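CCMAN5 (Cellulosimicrobium cellulans, PDB 2XSG) hydrolyses alpha-mannosides as a calcium-binding family 92 glycoside hydrolase, and probably acts on yeast-type N-glycans to help expose mannose 6-phosphate. Local coordinates at residues Y450-P455 with R515-S520; A457-G462 with W540-Y545; T507-L512 with E555-H560. All blocks are in the same frame, centred on the assembly; numbering follows the deposited sequence.

Contact 1 (Y450-P455 with R515-S520); sequences YVAGNP and RAADGS
The Tyr-450 ring comes edge-on to the backbone of the 515-520 loop. Ala-516 O lies in the ring plane, beyond the hydroxyl edge, and Arg-515 O sits near the same plane, 3.5 Å from Tyr-450 CE1. The guanidinium of Arg-515 is turned almost parallel to the ring, with 8° between the planes, yet the two groups are not stacked. The guanidinium edge is taken by Gly-519 O, which lies in the guanidinium plane and accepts from Arg-515 NE at 2.9 Å. The arginine chain is extended and crosses the tyrosine at about a right angle, passing Tyr-450 OH at 3.4 Å with its CD.

Tyr-450 OH donates to Ala-516 O at 2.8 Å, nearly in line with the carbonyl (C=O...O angle 167°). That oxygen also receives Gly-519 N in the type I turn Ala-516 to Gly-519, so two donors grip it. With chi1 at 59°, Tyr-450 CG lies between the backbone N and the carbonyl carbon, which aims the ring at the turn. A phenylalanine here would probably leave Ala-516 O without its hydroxyl partner and the ring less firmly fixed against the turn.

The type II turn Val-451 to Asn-454 adds a backbone bond. Gly-453 N reaches Arg-515 O at 2.9 Å, from above the carbonyl plane. Ala-452 CB touches Ala-517 CB at 4.2 Å. A water joins Val-451 O to Arg-515 N.

Two surface loops of the catalytic domain meet here. One links helix 443-448 to helix 455-474, which Asn-454 N-caps through Ala-457 N; the other runs from strand 508-512 to helix 539-542. Helix 478-495 lies against both side chains: Tyr-450 packs on Lys-494 and Leu-495, and Arg-515 NH1 bonds to Lys-494 O.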
loop_
_atom_site.group_PDB
_atom_site.type_symbol
_atom_site.label_atom_id
_atom_site.label_comp_id
_atom_site.label_asym_id
_atom_site.label_seq_id
_atom_site.Cartn_x
_atom_site.Cartn_y
_atom_site.Cartn_z
ATOM N N TYR A 450 21.910 4.535 -23.112
ATOM C CA TYR A 450 20.468 4.286 -22.920
ATOM C C TYR A 450 19.989 2.978 -23.570
ATOM O O TYR A 450 20.625 2.450 -24.488
ATOM C CB TYR A 450 19.627 5.458 -23.450
ATOM C CG TYR A 450 19.862 5.726 -24.921
ATOM C CD1 TYR A 450 19.088 5.100 -25.901
ATOM C CD2 TYR A 450 20.888 6.581 -25.334
ATOM C CE1 TYR A 450 19.315 5.334 -27.255
ATOM C CE2 TYR A 450 21.119 6.824 -26.687
ATOM C CZ TYR A 450 20.341 6.195 -27.638
ATOM O OH TYR A 450 20.587 6.442 -28.974
ATOM N N VAL A 451 18.854 2.473 -23.104
ATOM C CA VAL A 451 18.240 1.285 -23.700
ATOM C C VAL A 451 17.452 1.713 -24.945
ATOM O O VAL A 451 16.540 2.537 -24.852
ATOM C CB VAL A 451 17.320 0.560 -22.686
ATOM C CG1 VAL A 451 16.794 -0.758 -23.271
ATOM C CG2 VAL A 451 18.069 0.313 -21.366
ATOM N N ALA A 452 17.828 1.160 -26.103
ATOM C CA ALA A 452 17.220 1.503 -27.396
ATOM C C ALA A 452 15.709 1.288 -27.417
ATOM O O ALA A 452 15.232 0.201 -27.093
ATOM C CB ALA A 452 17.883 0.692 -28.528
ATOM N N GLY A 453 14.957 2.315 -27.810
ATOM C CA GLY A 453 13.489 2.209 -27.892
ATOM C C GLY A 453 12.742 1.958 -26.582
ATOM O O GLY A 453 11.541 1.662 -26.589
ATOM N N ASN A 454 13.433 2.080 -25.453
ATOM C CA ASN A 454 12.821 1.798 -24.154
ATOM C C ASN A 454 13.088 2.933 -23.141
ATOM O O ASN A 454 13.871 2.767 -22.219
ATOM C CB ASN A 454 13.283 0.428 -23.619
ATOM C CG ASN A 454 12.356 -0.139 -22.540
ATOM O OD1 ASN A 454 11.663 0.593 -21.837
ATOM N ND2 ASN A 454 12.348 -1.456 -22.412
ATOM N N PRO A 455 12.432 4.095 -23.325
ATOM C CA PRO A 455 12.706 5.223 -22.435
ATOM C C PRO A 455 12.343 4.918 -20.977
ATOM O O PRO A 455 12.964 5.451 -20.066
ATOM C CB PRO A 455 11.839 6.358 -23.014
ATOM C CG PRO A 455 10.770 5.663 -23.793
ATOM C CD PRO A 455 11.426 4.434 -24.348
ATOM N N ARG A 515 14.444 6.613 -28.261
ATOM C CA ARG A 515 15.573 6.876 -29.140
ATOM C C ARG A 515 16.122 5.565 -29.655
ATOM O O ARG A 515 16.345 4.629 -28.887
ATOM C CB ARG A 515 16.652 7.637 -28.383
ATOM C CG ARG A 515 17.449 8.602 -29.231
ATOM C CD ARG A 515 18.642 9.163 -28.456
ATOM N NE ARG A 515 19.413 10.081 -29.302
ATOM C CZ ARG A 515 20.291 10.976 -28.859
ATOM N NH1 ARG A 515 20.544 11.101 -27.559
ATOM N NH2 ARG A 515 20.916 11.750 -29.732
ATOM N N ALA A 516 16.322 5.510 -30.973
ATOM C CA ALA A 516 16.810 4.324 -31.651
ATOM C C ALA A 516 18.279 4.050 -31.292
ATOM O O ALA A 516 18.972 4.915 -30.734
ATOM C CB ALA A 516 16.635 4.474 -33.174
ATOM N N ALA A 517 18.740 2.847 -31.618
ATOM C CA ALA A 517 20.134 2.478 -31.396
ATOM C C ALA A 517 21.120 3.464 -32.040
ATOM O O ALA A 517 22.109 3.833 -31.418
ATOM C CB ALA A 517 20.397 1.043 -31.855
ATOM N N ASP A 518 20.817 3.935 -33.253
ATOM C CA ASP A 518 21.727 4.834 -33.983
ATOM C C ASP A 518 21.633 6.308 -33.545
ATOM O O ASP A 518 22.203 7.205 -34.183
ATOM C CB ASP A 518 21.564 4.671 -35.513
ATOM C CG ASP A 518 20.208 5.165 -36.040
ATOM O OD1 ASP A 518 19.414 5.763 -35.277
ATOM O OD2 ASP A 518 19.937 4.967 -37.244
ATOM N N GLY A 519 20.921 6.556 -32.450
ATOM C CA GLY A 519 20.690 7.920 -31.978
ATOM C C GLY A 519 19.543 8.703 -32.619
ATOM O O GLY A 519 19.234 9.811 -32.169
ATOM N N SER A 520 18.930 8.159 -33.678
ATOM C CA SER A 520 17.714 8.752 -34.277
ATOM C C SER A 520 16.642 8.777 -33.216
ATOM O O SER A 520 16.475 7.794 -32.490
ATOM C CB SER A 520 17.155 7.880 -35.407
ATOM O OG SER A 520 18.104 7.634 -36.417
HETATM O O HOH W 1 14.842 5.043 -25.511
#

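Contact 2 (A457-G462 with W540-Y545)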
loop_
_atom_site.group_PDB
_atom_site.type_symbol
_atom_site.label_atom_id
_atom_site.label_comp_id
_atom_site.label_asym_id
_atom_site.label_seq_id
_atom_site.Cartn_x
_atom_site.Cartn_y
_atom_site.Cartn_z
ATOM N N ALA A 457 12.553 1.942 -19.227
ATOM C CA ALA A 457 13.587 1.164 -18.566
ATOM C C ALA A 457 14.814 2.037 -18.245
ATOM O O ALA A 457 15.462 1.841 -17.210
ATOM C CB ALA A 457 13.986 -0.045 -19.435
ATOM N N SER A 458 15.115 2.992 -19.133
ATOM C CA SER A 458 16.242 3.925 -18.947
ATOM C C SER A 458 16.056 4.825 -17.736
ATOM O O SER A 458 16.912 4.840 -16.858
ATOM C CB SER A 458 16.500 4.779 -20.197
ATOM O OG SER A 458 16.857 3.967 -21.315
ATOM N N VAL A 459 14.942 5.563 -17.677
ATOM C CA VAL A 459 14.686 6.453 -16.536
ATOM C C VAL A 459 14.611 5.675 -15.223
ATOM O O VAL A 459 15.019 6.171 -14.174
ATOM C CB VAL A 459 13.401 7.352 -16.697
ATOM C CG1 VAL A 459 13.552 8.377 -17.830
ATOM C CG2 VAL A 459 12.174 6.503 -16.905
ATOM N N GLN A 460 14.089 4.449 -15.283
ATOM C CA GLN A 460 13.971 3.619 -14.089
ATOM C C GLN A 460 15.318 3.202 -13.533
ATOM O O GLN A 460 15.539 3.307 -12.341
ATOM C CB GLN A 460 13.086 2.397 -14.357
ATOM C CG GLN A 460 11.594 2.769 -14.337
ATOM C CD GLN A 460 10.712 1.575 -14.572
ATOM O OE1 GLN A 460 10.504 0.772 -13.677
ATOM N NE2 GLN A 460 10.190 1.447 -15.783
ATOM N N ARG A 461 16.219 2.738 -14.404
ATOM C CA ARG A 461 17.565 2.392 -13.997
ATOM C C ARG A 461 18.293 3.634 -13.467
ATOM O O ARG A 461 19.122 3.544 -12.553
ATOM C CB ARG A 461 18.343 1.753 -15.163
ATOM C CG ARG A 461 19.806 1.423 -14.867
ATOM C CD ARG A 461 20.322 0.322 -15.775
ATOM N NE ARG A 461 19.676 -0.952 -15.454
ATOM C CZ ARG A 461 19.565 -1.990 -16.277
ATOM N NH1 ARG A 461 20.081 -1.946 -17.502
ATOM N NH2 ARG A 461 18.935 -3.085 -15.873
ATOM N N GLY A 462 17.992 4.782 -14.051
ATOM C CA GLY A 462 18.606 6.029 -13.620
ATOM C C GLY A 462 18.323 6.272 -12.151
ATOM O O GLY A 462 19.241 6.541 -11.374
ATOM N N TRP A 540 4.887 12.183 -21.230
ATOM C CA TRP A 540 4.747 13.370 -20.365
ATOM C C TRP A 540 4.811 13.015 -18.877
ATOM O O TRP A 540 5.365 13.777 -18.079
ATOM C CB TRP A 540 3.451 14.098 -20.628
ATOM C CG TRP A 540 3.490 15.092 -21.746
ATOM C CD1 TRP A 540 3.059 14.904 -23.016
ATOM C CD2 TRP A 540 3.967 16.445 -21.677
ATOM N NE1 TRP A 540 3.247 16.050 -23.754
ATOM C CE2 TRP A 540 3.799 17.010 -22.952
ATOM C CE3 TRP A 540 4.538 17.222 -20.661
ATOM C CZ2 TRP A 540 4.162 18.325 -23.245
ATOM C CZ3 TRP A 540 4.895 18.538 -20.951
ATOM C CH2 TRP A 540 4.708 19.069 -22.241
ATOM N N GLN A 541 4.237 11.870 -18.512
ATOM C CA GLN A 541 4.178 11.439 -17.109
ATOM C C GLN A 541 5.539 10.866 -16.661
ATOM O O GLN A 541 6.064 11.217 -15.593
ATOM C CB GLN A 541 3.031 10.435 -16.917
ATOM C CG GLN A 541 1.634 11.081 -17.096
ATOM C CD GLN A 541 0.522 10.084 -17.413
ATOM O OE1 GLN A 541 0.745 8.869 -17.445
ATOM N NE2 GLN A 541 -0.701 10.599 -17.643
ATOM N N TYR A 542 6.110 10.001 -17.493
ATOM C CA TYR A 542 7.455 9.480 -17.266
ATOM C C TYR A 542 8.568 10.512 -17.446
ATOM O O TYR A 542 9.669 10.320 -16.919
ATOM C CB TYR A 542 7.723 8.286 -18.174
ATOM C CG TYR A 542 7.281 6.965 -17.625
ATOM C CD1 TYR A 542 5.971 6.505 -17.792
ATOM C CD2 TYR A 542 8.181 6.151 -16.961
ATOM C CE1 TYR A 542 5.576 5.259 -17.289
ATOM C CE2 TYR A 542 7.799 4.916 -16.454
ATOM C CZ TYR A 542 6.506 4.475 -16.629
ATOM O OH TYR A 542 6.187 3.245 -16.110
ATOM N N HIS A 543 8.309 11.596 -18.177
ATOM C CA HIS A 543 9.310 12.661 -18.347
ATOM C C HIS A 543 10.006 13.095 -17.035
ATOM O O HIS A 543 11.236 13.313 -17.007
ATOM C CB HIS A 543 8.732 13.890 -19.063
ATOM C CG HIS A 543 9.744 14.979 -19.271
ATOM N ND1 HIS A 543 9.721 16.162 -18.566
ATOM C CD2 HIS A 543 10.851 15.031 -20.051
ATOM C CE1 HIS A 543 10.751 16.911 -18.922
ATOM N NE2 HIS A 543 11.456 16.244 -19.818
ATOM N N TRP A 544 9.208 13.198 -15.971
ATOM C CA TRP A 544 9.621 13.733 -14.673
ATOM C C TRP A 544 10.223 12.660 -13.750
ATOM O O TRP A 544 10.510 12.942 -12.587
ATOM C CB TRP A 544 8.428 14.424 -13.969
ATOM C CG TRP A 544 7.657 15.354 -14.872
ATOM C CD1 TRP A 544 6.466 15.101 -15.492
ATOM C CD2 TRP A 544 8.038 16.687 -15.259
ATOM N NE1 TRP A 544 6.080 16.197 -16.246
ATOM C CE2 TRP A 544 7.032 17.176 -16.127
ATOM C CE3 TRP A 544 9.140 17.510 -14.964
ATOM C CZ2 TRP A 544 7.090 18.451 -16.698
ATOM C CZ3 TRP A 544 9.205 18.771 -15.543
ATOM C CH2 TRP A 544 8.185 19.224 -16.407
ATOM N N TYR A 545 10.416 11.442 -14.264
ATOM C CA TYR A 545 10.752 10.298 -13.408
ATOM C C TYR A 545 12.028 10.453 -12.590
ATOM O O TYR A 545 12.083 10.048 -11.410
ATOM C CB TYR A 545 10.806 8.988 -14.204
ATOM C CG TYR A 545 10.680 7.749 -13.343
ATOM C CD1 TYR A 545 11.808 7.135 -12.786
ATOM C CD2 TYR A 545 9.432 7.181 -13.088
ATOM C CE1 TYR A 545 11.690 5.985 -11.998
ATOM C CE2 TYR A 545 9.306 6.023 -12.301
ATOM C CZ TYR A 545 10.429 5.444 -11.757
ATOM O OH TYR A 545 10.287 4.312 -10.983
#
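Helix 455-474 packs here against helix 539-542 and the type I turn Tyr-542 to Tyr-545. Val-459 and Gln-460 meet the two tyrosines, with no hydrogen bond across. Val-459 CG2 fits between Tyr-542 and Tyr-545. It touches CD2 of Tyr-542 at 4.0 Å, at the edge of that ring and near its plane, and CB of Tyr-545 at 3.9 Å. Chi1 at -66° sets Val-459 CG1 anti to the carbonyl carbon and leaves CG2 between the backbone N and that carbon, facing the tyrosines.

With CG anti to its own backbone N (chi1 -160°), the Tyr-545 side chain crosses Val-459 and Gln-460 obliquely. Its CD1 comes within 3.6 Å of Val-459 O, and farther out its CZ meets Gln-460 CG at 3.9 Å.

Both partners belong to the catalytic domain, which in this clan is built on an (alpha/alpha)6 barrel. The contact is buried. The Tyr-542 side chain lies about 10 Å from the bound calcium ion, and the Gln-460 side chain about 10 Å from a bound bis-tris propane molecule.

The polar ends of Gln-460 and Tyr-542 have partners outside the two segments. Gln-460 OE1 accepts from both Arg-408 NH1 and Trp-354 NE1, which should fix the rotation of its amide. Tyr-542 OH bonds to Tyr-535 O. Leu-512 of strand 508-512 packs on both Val-459 and Tyr-542.

Contact 3 (T507-L512 with E555-H560)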
loop_
_atom_site.group_PDB
_atom_site.type_symbol
_atom_site.label_atom_id
_atom_site.label_comp_id
_atom_site.label_asym_id
_atom_site.label_seq_id
_atom_site.Cartn_x
_atom_site.Cartn_y
_atom_site.Cartn_z
ATOM N N THR A 507 8.532 28.798 -27.572
ATOM C CA THR A 507 9.586 28.239 -26.724
ATOM C C THR A 507 9.722 26.727 -26.945
ATOM O O THR A 507 8.720 26.001 -26.943
ATOM C CB THR A 507 9.354 28.530 -25.220
ATOM O OG1 THR A 507 9.196 29.940 -25.010
ATOM C CG2 THR A 507 10.533 28.037 -24.368
ATOM N N GLN A 508 10.962 26.269 -27.133
ATOM C CA GLN A 508 11.247 24.859 -27.405
ATOM C C GLN A 508 11.443 24.050 -26.120
ATOM O O GLN A 508 12.379 24.287 -25.351
ATOM C CB GLN A 508 12.459 24.731 -28.316
ATOM C CG GLN A 508 12.285 25.434 -29.657
ATOM C CD GLN A 508 11.193 24.789 -30.460
ATOM O OE1 GLN A 508 11.365 23.695 -30.992
ATOM N NE2 GLN A 508 10.039 25.447 -30.528
ATOM N N VAL A 509 10.572 23.069 -25.912
ATOM C CA VAL A 509 10.574 22.299 -24.672
ATOM C C VAL A 509 10.978 20.867 -24.943
ATOM O O VAL A 509 10.338 20.179 -25.744
ATOM C CB VAL A 509 9.176 22.309 -24.002
ATOM C CG1 VAL A 509 9.211 21.545 -22.686
ATOM C CG2 VAL A 509 8.675 23.767 -23.819
ATOM N N GLY A 510 12.043 20.419 -24.274
ATOM C CA GLY A 510 12.521 19.052 -24.409
ATOM C C GLY A 510 11.735 18.071 -23.553
ATOM O O GLY A 510 11.354 18.385 -22.424
ATOM N N LEU A 511 11.528 16.869 -24.083
ATOM C CA LEU A 511 10.745 15.839 -23.388
ATOM C C LEU A 511 11.319 14.456 -23.627
ATOM O O LEU A 511 11.818 14.151 -24.721
ATOM C CB LEU A 511 9.297 15.827 -23.876
ATOM C CG LEU A 511 8.374 17.016 -23.720
ATOM C CD1 LEU A 511 7.066 16.675 -24.430
ATOM C CD2 LEU A 511 8.138 17.327 -22.258
ATOM N N LEU A 512 11.219 13.612 -22.603
ATOM C CA LEU A 512 11.531 12.204 -22.718
ATOM C C LEU A 512 10.884 11.645 -23.981
ATOM O O LEU A 512 9.674 11.791 -24.180
ATOM C CB LEU A 512 11.025 11.454 -21.488
ATOM C CG LEU A 512 11.270 9.937 -21.439
ATOM C CD1 LEU A 512 12.774 9.598 -21.260
ATOM C CD2 LEU A 512 10.463 9.313 -20.320
ATOM N N GLU A 555 17.557 21.887 -17.373
ATOM C CA GLU A 555 18.545 22.154 -18.440
ATOM C C GLU A 555 18.326 21.329 -19.712
ATOM O O GLU A 555 18.336 21.875 -20.813
ATOM C CB GLU A 555 19.987 21.985 -17.926
ATOM C CG GLU A 555 21.038 21.846 -19.054
ATOM C CD GLU A 555 22.464 22.315 -18.673
ATOM O OE1 GLU A 555 22.631 22.961 -17.615
ATOM O OE2 GLU A 555 23.422 22.046 -19.449
ATOM N N ALA A 556 18.113 20.026 -19.568
ATOM C CA ALA A 556 17.907 19.174 -20.734
ATOM C C ALA A 556 16.628 19.539 -21.489
ATOM O O ALA A 556 16.536 19.314 -22.694
ATOM C CB ALA A 556 17.898 17.693 -20.331
ATOM N N MET A 557 15.654 20.098 -20.762
ATOM C CA MET A 557 14.380 20.553 -21.311
ATOM C C MET A 557 14.524 21.829 -22.138
ATOM O O MET A 557 13.620 22.184 -22.908
ATOM C CB MET A 557 13.377 20.824 -20.180
ATOM C CG MET A 557 12.776 19.584 -19.518
ATOM S SD MET A 557 11.465 20.019 -18.346
ATOM C CE MET A 557 10.079 20.366 -19.443
ATOM N N GLY A 558 15.639 22.530 -21.954
ATOM C CA GLY A 558 15.911 23.765 -22.686
ATOM C C GLY A 558 15.846 24.994 -21.790
ATOM O O GLY A 558 15.604 26.111 -22.268
ATOM N N GLY A 559 16.045 24.791 -20.485
ATOM C CA GLY A 559 16.165 25.911 -19.552
ATOM C C GLY A 559 14.916 26.191 -18.735
ATOM O O GLY A 559 13.910 25.500 -18.862
ATOM N N HIS A 560 14.995 27.220 -17.900
ATOM C CA HIS A 560 13.980 27.487 -16.907
ATOM C C HIS A 560 12.614 27.798 -17.511
ATOM O O HIS A 560 11.601 27.223 -17.106
ATOM C CB HIS A 560 14.426 28.621 -15.988
ATOM C CG HIS A 560 13.454 28.913 -14.892
ATOM N ND1 HIS A 560 13.583 28.392 -13.619
ATOM C CD2 HIS A 560 12.337 29.683 -14.875
ATOM C CE1 HIS A 560 12.585 28.826 -12.867
ATOM N NE2 HIS A 560 11.814 29.607 -13.608
HETATM O O HOH W 2 14.175 26.113 -25.085
#
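Val-509 has CG1 anti to its backbone N (chi1 -178°), and this methyl meets the end of Met-557. The Met-557 chain runs out with CG anti to its carbonyl carbon, then bends about the last bond (chi3 78°). This bend carries the terminal methyl CE back to Val-509 CG1, at 3.6 Å. The two side chains lie side by side and point the same way. On the way the methionine passes Gly-510 O, which lies 3.5 Å from Met-557 CG.

The backbones are joined by one direct hydrogen bond. Gly-510 N donates to Met-557 O at 2.7 Å, and the bond is fairly straight (167° at the hydrogen), though the donor is tilted from the carbonyl plane. Val-509 CA also approaches Met-557 O at 3.5 Å in a CH...O contact. A water extends the join, donating to Gln-508 O at 2.6 Å and to Gly-558 O at 3.2 Å.

Glycines make this close approach possible. A side chain on Gly-510 would run into Ala-556 O. Gly-558 has positive phi and forms a Schellman motif, with its N bonded to Glu-555 O at 3.0 Å. A CB there would clash with Gln-508 O. Gly-559 follows as the N-cap residue of helix 560-570.

The C-terminal end of helix 550-556 thus abuts strand 508-512 through the backbone. The strand pairs antiparallel with strand 496-497, and Val-509 and Leu-511 bond to Trp-501 and Lys-497, whereas Gly-510 between them turns its N-H to the helix end. Helix 560-570 closes the side-chain cluster, with Ala-562 on Val-509 and Ala-563 on Met-557. Farther along the strand, Leu-511 rests on Trp-540 and Leu-512 on Leu-495 of helix 478-495.

From the N terminus the segments come as 450-455, 457-462, 507-512, 515-520, 540-545 and 555-560. Contact 1 closes a loop of 59 intervening residues, contact 2 one of 77 and contact 3 one of 42. None nests inside another; each pair crosses. All three lie in the catalytic domain, on one side of the chain's centre. Contacts 1 and 2 meet where Ser-458 OG is probably hydrogen-bonded to Val-451 N. Pro-455 packs on Leu-512, bringing contact 1 against contact 3. His-543 lies between contacts 2 and 3, beside strand 508-512 and Met-557. They tie the start of helix 455-474 to the 515-520 loop and to helix 539-542, and strand 508-512 to the end of helix 550-556.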